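PDB 6JH5: LamCAT from Aquimarina, which hydrolyses laminarin, a marine beta-1,3-glucan, probably by the retaining mechanism of family 16 glycoside hydrolases. Local coordinates for residues Q37-E42 with S67-T72; Y80-A85 with I159-W164; D104-V109 with N196-L201. All coordinates share one frame; numbering follows the deposited sequence.

Interaction 1 of 3, residues Q37-E42 with S67-T72; sequences QYYRRE and STRMKT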
# COMPACT_ATOMS: atom_id res chain seq x y z
N GLN A 37 -4.86 -6.18 13.83
CA GLN A 37 -6.16 -5.50 13.60
C GLN A 37 -7.21 -6.37 12.90
O GLN A 37 -6.88 -7.28 12.20
CB GLN A 37 -5.97 -4.21 12.81
CG GLN A 37 -5.79 -4.42 11.32
CD GLN A 37 -4.49 -5.10 11.00
OE1 GLN A 37 -3.51 -4.91 11.66
NE2 GLN A 37 -4.51 -5.90 9.96
N TYR A 38 -8.46 -5.99 13.12
CA TYR A 38 -9.60 -6.60 12.41
C TYR A 38 -10.10 -5.52 11.45
O TYR A 38 -10.50 -4.48 11.89
CB TYR A 38 -10.66 -6.97 13.44
CG TYR A 38 -11.88 -7.66 12.91
CD1 TYR A 38 -12.84 -6.98 12.20
CD2 TYR A 38 -12.10 -8.99 13.19
CE1 TYR A 38 -13.97 -7.62 11.74
CE2 TYR A 38 -13.24 -9.63 12.75
CZ TYR A 38 -14.17 -8.95 12.01
OH TYR A 38 -15.29 -9.59 11.59
N TYR A 39 -10.01 -5.79 10.16
CA TYR A 39 -10.43 -4.79 9.15
C TYR A 39 -11.96 -4.69 9.07
O TYR A 39 -12.63 -5.66 9.19
CB TYR A 39 -9.79 -5.15 7.82
CG TYR A 39 -8.32 -4.86 7.73
CD1 TYR A 39 -7.82 -3.62 8.06
CD2 TYR A 39 -7.44 -5.80 7.23
CE1 TYR A 39 -6.48 -3.33 7.94
CE2 TYR A 39 -6.09 -5.52 7.10
CZ TYR A 39 -5.62 -4.27 7.43
OH TYR A 39 -4.30 -4.01 7.28
N ARG A 40 -12.43 -3.47 8.85
CA ARG A 40 -13.88 -3.19 8.73
C ARG A 40 -14.11 -2.08 7.69
O ARG A 40 -13.23 -1.33 7.43
CB ARG A 40 -14.38 -2.59 10.05
CG ARG A 40 -14.18 -3.48 11.26
CD ARG A 40 -14.92 -2.95 12.47
NE ARG A 40 -16.32 -3.31 12.37
CZ ARG A 40 -17.29 -2.62 12.90
NH1 ARG A 40 -17.03 -1.51 13.54
NH2 ARG A 40 -18.53 -3.04 12.76
N ARG A 41 -15.31 -2.06 7.12
CA ARG A 41 -15.74 -0.98 6.22
C ARG A 41 -15.96 0.32 7.00
O ARG A 41 -15.69 1.34 6.50
CB ARG A 41 -17.07 -1.37 5.57
CG ARG A 41 -17.70 -0.25 4.76
CD ARG A 41 -16.80 0.13 3.62
NE ARG A 41 -17.33 1.17 2.77
CZ ARG A 41 -17.28 2.45 3.03
NH1 ARG A 41 -16.74 2.88 4.15
NH2 ARG A 41 -17.75 3.31 2.15
N GLU A 42 -16.41 0.22 8.25
CA GLU A 42 -16.77 1.38 9.10
C GLU A 42 -15.57 2.26 9.41
O GLU A 42 -15.74 3.42 9.64
CB GLU A 42 -17.43 0.91 10.38
CG GLU A 42 -18.83 0.41 10.14
CD GLU A 42 -18.94 -1.07 9.85
OE1 GLU A 42 -17.95 -1.68 9.50
OE2 GLU A 42 -20.02 -1.58 9.99
N SER A 67 -9.29 -1.35 11.73
CA SER A 67 -8.74 -0.45 10.71
C SER A 67 -9.38 -0.80 9.36
O SER A 67 -10.37 -1.45 9.34
CB SER A 67 -7.24 -0.51 10.65
OG SER A 67 -6.73 0.51 9.85
N THR A 68 -8.81 -0.29 8.28
CA THR A 68 -9.38 -0.59 6.95
C THR A 68 -8.29 -1.11 6.00
O THR A 68 -7.20 -0.63 6.08
CB THR A 68 -10.02 0.66 6.33
OG1 THR A 68 -11.28 0.80 6.96
CG2 THR A 68 -10.28 0.58 4.84
N ARG A 69 -8.65 -2.08 5.19
CA ARG A 69 -7.81 -2.54 4.06
C ARG A 69 -8.74 -2.52 2.84
O ARG A 69 -9.70 -3.24 2.86
CB ARG A 69 -7.21 -3.92 4.30
CG ARG A 69 -6.38 -4.46 3.15
CD ARG A 69 -5.46 -5.57 3.58
NE ARG A 69 -5.11 -6.43 2.48
CZ ARG A 69 -4.13 -7.31 2.52
NH1 ARG A 69 -3.35 -7.38 3.58
NH2 ARG A 69 -3.91 -8.11 1.49
N MET A 70 -8.44 -1.69 1.86
CA MET A 70 -9.35 -1.57 0.71
C MET A 70 -8.54 -1.76 -0.58
O MET A 70 -7.38 -1.48 -0.57
CB MET A 70 -10.07 -0.22 0.75
CG MET A 70 -9.14 0.94 0.82
SD MET A 70 -9.93 2.49 1.40
CE MET A 70 -10.80 3.02 -0.08
N LYS A 71 -9.19 -2.25 -1.63
CA LYS A 71 -8.45 -2.62 -2.85
C LYS A 71 -9.30 -2.40 -4.10
O LYS A 71 -10.47 -2.33 -3.99
CB LYS A 71 -8.05 -4.09 -2.78
CG LYS A 71 -9.23 -5.05 -2.63
CD LYS A 71 -8.82 -6.46 -2.33
CE LYS A 71 -10.00 -7.39 -2.31
NZ LYS A 71 -9.64 -8.78 -1.96
N THR A 72 -8.63 -2.30 -5.24
CA THR A 72 -9.34 -2.15 -6.53
C THR A 72 -9.45 -3.51 -7.22
O THR A 72 -9.91 -3.57 -8.32
CB THR A 72 -8.71 -1.09 -7.44
OG1 THR A 72 -7.43 -1.51 -7.92
CG2 THR A 72 -8.60 0.26 -6.76
O HOH W 1 -2.86 -5.85 6.08
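The Y39 ring is clamped on both faces: R69 CB lies over the centre of one, 3.4 Å from the ring centroid in a CH-pi contact, and Q37 CG covers the rim of the other. The S67 carbonyl carbon and a water lie at its edge. CG anti to the carbonyl carbon (chi1 -74°) carries the Y39 ring alongside 67-69, one face against R69 CB. R69 runs extended past the ring, CD 3.6 Å from Y39 CE2, and its guanidinium is turned 61° from the ring plane. The same water joins the two polar ends, 2.6 Å from Y39 OH and accepting from R69 NH1 at 3.0 Å. The backbones form a short parallel bridge at Y39 and S67, where R40 N donates to S67 O at 2.9 Å and S67 N reaches Y38 O only weakly. T68 OG1 extends the grip, donating to R40 O at 2.9 Å, nearly in line with the carbonyl. Strand 37-39 thereby pairs with strand 63-71 of the family 16 beta-sandwich. Q37 and Y39 also touch A204 on strand 197-205, S67 OG bonds to M203 O of that strand, and Y38 and R40 pack on I60 of strand 50-60.

Interaction 2 of 3, residues Y80-A85 with I159-W164; sequences YGKVEA and IYTIEW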
# COMPACT_ATOMS: atom_id res chain seq x y z
N TYR A 80 1.59 -1.37 -16.29
CA TYR A 80 2.51 -0.23 -16.46
C TYR A 80 1.78 1.08 -16.15
O TYR A 80 0.57 1.12 -16.26
CB TYR A 80 3.12 -0.20 -17.86
CG TYR A 80 3.79 -1.48 -18.28
CD1 TYR A 80 4.52 -2.22 -17.38
CD2 TYR A 80 3.67 -1.96 -19.56
CE1 TYR A 80 5.12 -3.41 -17.76
CE2 TYR A 80 4.27 -3.13 -19.96
CZ TYR A 80 4.99 -3.87 -19.05
OH TYR A 80 5.57 -5.02 -19.44
N GLY A 81 2.53 2.11 -15.82
CA GLY A 81 1.92 3.42 -15.59
C GLY A 81 2.60 4.19 -14.48
O GLY A 81 3.58 3.72 -13.99
N LYS A 82 2.06 5.36 -14.18
CA LYS A 82 2.51 6.20 -13.05
C LYS A 82 1.39 6.12 -12.03
O LYS A 82 0.30 6.46 -12.37
CB LYS A 82 2.74 7.64 -13.52
CG LYS A 82 3.10 8.59 -12.39
CD LYS A 82 3.59 9.92 -12.92
CE LYS A 82 3.47 11.02 -11.90
NZ LYS A 82 4.22 12.23 -12.32
N VAL A 83 1.69 5.57 -10.86
CA VAL A 83 0.67 5.33 -9.82
C VAL A 83 1.04 6.20 -8.63
O VAL A 83 2.12 6.07 -8.16
CB VAL A 83 0.64 3.84 -9.46
CG1 VAL A 83 -0.45 3.54 -8.46
CG2 VAL A 83 0.47 2.97 -10.70
N GLU A 84 0.12 7.04 -8.19
CA GLU A 84 0.50 7.96 -7.11
C GLU A 84 -0.65 8.32 -6.18
O GLU A 84 -1.76 8.21 -6.54
CB GLU A 84 1.29 9.15 -7.64
CG GLU A 84 0.52 10.20 -8.38
CD GLU A 84 1.38 11.46 -8.54
OE1 GLU A 84 2.62 11.36 -8.65
OE2 GLU A 84 0.80 12.54 -8.47
N ALA A 85 -0.28 8.70 -4.96
CA ALA A 85 -1.29 9.11 -3.98
C ALA A 85 -0.70 10.19 -3.09
O ALA A 85 0.47 10.13 -2.83
CB ALA A 85 -1.74 7.94 -3.14
N ILE A 159 3.65 13.17 -1.58
CA ILE A 159 3.18 12.44 -2.79
C ILE A 159 4.06 11.20 -2.99
O ILE A 159 5.23 11.36 -3.12
CB ILE A 159 3.24 13.37 -3.99
CG1 ILE A 159 2.50 14.67 -3.67
CG2 ILE A 159 2.74 12.68 -5.25
CD1 ILE A 159 1.06 14.51 -3.66
N TYR A 160 3.44 10.04 -2.96
CA TYR A 160 4.15 8.75 -3.10
C TYR A 160 3.85 8.21 -4.49
O TYR A 160 2.72 8.06 -4.79
CB TYR A 160 3.69 7.82 -1.98
CG TYR A 160 4.03 8.37 -0.62
CD1 TYR A 160 5.31 8.25 -0.11
CD2 TYR A 160 3.11 9.07 0.11
CE1 TYR A 160 5.64 8.76 1.13
CE2 TYR A 160 3.42 9.58 1.35
CZ TYR A 160 4.70 9.44 1.85
OH TYR A 160 5.03 9.96 3.05
N THR A 161 4.89 7.97 -5.26
CA THR A 161 4.70 7.60 -6.67
C THR A 161 5.62 6.47 -7.12
O THR A 161 6.70 6.35 -6.62
CB THR A 161 5.12 8.83 -7.51
OG1 THR A 161 4.45 10.01 -7.06
CG2 THR A 161 4.92 8.71 -9.01
N ILE A 162 5.12 5.71 -8.08
CA ILE A 162 5.97 4.80 -8.87
C ILE A 162 5.77 5.14 -10.34
O ILE A 162 4.73 5.57 -10.68
CB ILE A 162 5.73 3.29 -8.66
CG1 ILE A 162 4.27 2.89 -8.87
CG2 ILE A 162 6.29 2.85 -7.32
CD1 ILE A 162 4.06 1.44 -9.16
N GLU A 163 6.83 4.97 -11.11
CA GLU A 163 6.76 4.99 -12.58
C GLU A 163 7.16 3.58 -12.98
O GLU A 163 8.16 3.14 -12.55
CB GLU A 163 7.63 6.09 -13.19
CG GLU A 163 7.08 7.47 -12.93
CD GLU A 163 7.95 8.54 -13.55
OE1 GLU A 163 8.85 8.18 -14.26
OE2 GLU A 163 7.72 9.67 -13.27
N TRP A 164 6.32 2.93 -13.75
CA TRP A 164 6.53 1.51 -14.07
C TRP A 164 6.36 1.30 -15.57
O TRP A 164 5.41 1.74 -16.11
CB TRP A 164 5.51 0.74 -13.25
CG TRP A 164 5.22 -0.69 -13.55
CD1 TRP A 164 6.07 -1.66 -13.98
CD2 TRP A 164 3.95 -1.32 -13.37
NE1 TRP A 164 5.41 -2.85 -14.08
CE2 TRP A 164 4.11 -2.67 -13.73
CE3 TRP A 164 2.71 -0.87 -12.94
CZ2 TRP A 164 3.05 -3.56 -13.67
CZ3 TRP A 164 1.67 -1.75 -12.90
CH2 TRP A 164 1.84 -3.08 -13.26
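G81 to A85 and I159 to W164 run antiparallel as neighbouring strands of the beta-sandwich (jelly-roll) fold of family 16 glycoside hydrolases, their axes 4.7 Å apart and at 169°. Backbone bonds come in reciprocal couples at three hydrogen-bonded pairs, G81 with W164, V83 with I162 and A85 with Y160; K82-E163 and E84-T161 are the non-hydrogen-bonded pairs between them. Hydrophobic contact gathers on the face of V83, A85, Y160, I162 and W164, where V83 CB meets I162 CG1 at 3.8 Å and M101 and F99 of strand 95-103 pack against it. The aromatic contact closes one end: Y80 turns its ring edge to the face of the W164 five-membered ring, planes at 81° and centroids 5.0 Å apart. Y80 N sits over the six-membered part of the same indole face, 3.4 Å from W164 CZ3. H194 holds Y80 OH and the F193 carbonyl takes W164 NE1, which would restrain both rings. Polar side chains occupy the other face. K82 and E163 lie alongside each other, but K82 NZ stays 4.4 Å from E163 OE2, too far for a salt bridge. E84, its CG wedged between backbone N and carbonyl carbon (chi1 74°), stands beside T161, whose OG1 donates to E84 OE1 at 2.8 Å from above the carboxylate plane.

Interaction 3 of 3, residues D104-V109 with N196-L201; sequences DNISSV and NFFILL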
# COMPACT_ATOMS: atom_id res chain seq x y z
N ASP A 104 -2.91 -9.09 -10.33
CA ASP A 104 -4.31 -9.57 -10.48
C ASP A 104 -4.33 -11.10 -10.42
O ASP A 104 -5.32 -11.64 -10.02
CB ASP A 104 -4.84 -9.27 -11.88
CG ASP A 104 -5.57 -7.94 -12.00
OD1 ASP A 104 -5.70 -7.25 -10.99
OD2 ASP A 104 -5.96 -7.63 -13.11
N ASN A 105 -3.21 -11.74 -10.70
CA ASN A 105 -3.19 -13.22 -10.77
C ASN A 105 -2.91 -13.87 -9.42
O ASN A 105 -2.74 -15.07 -9.35
CB ASN A 105 -2.32 -13.77 -11.89
CG ASN A 105 -0.86 -13.52 -11.63
OD1 ASN A 105 -0.52 -12.83 -10.71
ND2 ASN A 105 -0.02 -14.10 -12.45
N ILE A 106 -3.05 -13.12 -8.34
CA ILE A 106 -2.87 -13.69 -6.98
C ILE A 106 -3.89 -14.82 -6.78
O ILE A 106 -3.61 -15.75 -6.11
CB ILE A 106 -2.99 -12.62 -5.88
CG1 ILE A 106 -2.70 -13.23 -4.51
CG2 ILE A 106 -4.33 -11.92 -5.87
CD1 ILE A 106 -2.54 -12.19 -3.44
N SER A 107 -5.05 -14.67 -7.39
CA SER A 107 -6.13 -15.68 -7.27
C SER A 107 -5.72 -17.02 -7.89
O SER A 107 -6.31 -18.02 -7.54
CB SER A 107 -7.44 -15.14 -7.78
OG SER A 107 -7.34 -14.69 -9.12
N SER A 108 -4.76 -17.03 -8.81
CA SER A 108 -4.35 -18.31 -9.43
C SER A 108 -2.93 -18.74 -9.06
O SER A 108 -2.71 -19.92 -9.00
CB SER A 108 -4.55 -18.33 -10.91
OG SER A 108 -3.83 -17.32 -11.55
N VAL A 109 -2.00 -17.81 -8.87
CA VAL A 109 -0.61 -18.23 -8.55
C VAL A 109 -0.26 -17.97 -7.08
O VAL A 109 0.80 -18.35 -6.67
CB VAL A 109 0.40 -17.56 -9.49
CG1 VAL A 109 0.10 -17.90 -10.94
CG2 VAL A 109 0.47 -16.05 -9.27
N ASN A 196 -1.06 -7.25 -15.14
CA ASN A 196 -1.93 -6.26 -14.48
C ASN A 196 -1.82 -6.38 -12.95
O ASN A 196 -1.77 -7.45 -12.43
CB ASN A 196 -3.39 -6.42 -14.91
CG ASN A 196 -3.66 -5.76 -16.24
OD1 ASN A 196 -4.55 -4.95 -16.36
ND2 ASN A 196 -2.92 -6.09 -17.24
N PHE A 197 -1.79 -5.21 -12.31
CA PHE A 197 -1.75 -5.08 -10.84
C PHE A 197 -2.86 -4.13 -10.42
O PHE A 197 -3.17 -3.20 -11.09
CB PHE A 197 -0.42 -4.48 -10.35
CG PHE A 197 0.74 -5.43 -10.30
CD1 PHE A 197 1.17 -6.08 -11.43
CD2 PHE A 197 1.38 -5.69 -9.10
CE1 PHE A 197 2.23 -6.96 -11.38
CE2 PHE A 197 2.45 -6.57 -9.05
CZ PHE A 197 2.86 -7.21 -10.19
N PHE A 198 -3.40 -4.43 -9.25
CA PHE A 198 -4.45 -3.62 -8.61
C PHE A 198 -3.86 -2.90 -7.40
O PHE A 198 -2.80 -3.21 -7.01
CB PHE A 198 -5.68 -4.45 -8.27
CG PHE A 198 -5.45 -5.55 -7.27
CD1 PHE A 198 -5.47 -5.31 -5.91
CD2 PHE A 198 -5.24 -6.84 -7.71
CE1 PHE A 198 -5.28 -6.33 -5.01
CE2 PHE A 198 -5.04 -7.85 -6.80
CZ PHE A 198 -5.03 -7.60 -5.46
N ILE A 199 -4.58 -1.88 -6.94
CA ILE A 199 -4.11 -0.98 -5.85
C ILE A 199 -4.74 -1.34 -4.51
O ILE A 199 -5.85 -1.74 -4.51
CB ILE A 199 -4.42 0.48 -6.24
CG1 ILE A 199 -3.55 0.90 -7.42
CG2 ILE A 199 -4.28 1.46 -5.07
CD1 ILE A 199 -3.83 2.29 -7.93
N LEU A 200 -3.96 -1.19 -3.45
CA LEU A 200 -4.46 -1.36 -2.08
C LEU A 200 -4.03 -0.18 -1.21
O LEU A 200 -2.99 0.38 -1.42
CB LEU A 200 -3.88 -2.63 -1.45
CG LEU A 200 -4.13 -3.93 -2.21
CD1 LEU A 200 -2.93 -4.26 -3.08
CD2 LEU A 200 -4.41 -5.07 -1.26
N LEU A 201 -4.88 0.12 -0.24
CA LEU A 201 -4.61 1.09 0.83
C LEU A 201 -4.97 0.43 2.16
O LEU A 201 -6.00 -0.15 2.23
CB LEU A 201 -5.45 2.36 0.66
CG LEU A 201 -5.01 3.29 -0.45
CD1 LEU A 201 -6.09 4.32 -0.71
CD2 LEU A 201 -3.69 3.98 -0.13
O HOH W 2 -1.18 -10.24 -12.70
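D104 meets both N196 and F198, and its side chain can be followed outward between them. CB lies 3.6 Å from N196 O, the carbonyl that also receives the D104 backbone N-H. CG stands 3.9 Å from N196 CB, and there the carboxylate divides. OD1 turns to F198 and comes within 3.3 Å of CD2 at the ring edge, carboxylate and ring planes being nearly coplanar (20° apart). OD2 takes the other side, 3.4 Å from N196 CB, and accepts a hydrogen bond from S77 OG. F198 presents this edge because its CG sits between the backbone N and the carbonyl carbon (chi1 63°), and I106 CG2 reaches the same edge, 4.2 Å from CE2. The backbone bond from D104 N to N196 O is 2.9 Å long and almost straight at the hydrogen, 175°. A water donates to N196 O as well and accepts from N105 N, so a second, solvent-mediated link runs beside the direct one. The contact fastens the turn between strand 95-103 and the short helix 106-109 to the N-terminal end of 196-201, which leads along strand 197-205. Chemically, one carbonyl serves both the direct and the water-borne link, while OD1 faces the weakly positive C-H rim of F198, an arrangement probably mildly favourable electrostatically, and OD2 has the S77 hydroxyl as a conventional donor.

In the fold
Along the chain interaction 1 comes first, both of its segments (37-42 and 67-72) preceding the others; interactions 2 and 3 follow and interlock, their segments alternating along the sequence. Interactions 1 and 3 have centres about 17 Å apart but share the pairing of strands 63-71 and 197-205, probably through bonds from M70 N to L201 O and T72 N to I199 O. Interactions 2 and 3, centres about 16 Å apart, meet through side chains, W164 on F197 and V83 on I199. Interactions 1 and 2 do not touch; their centres lie about 22 Å apart on opposite sides of the chain's centre. Strand 197-205 therefore connects the three regions, tying distant sequence into one compact family 16 sandwich.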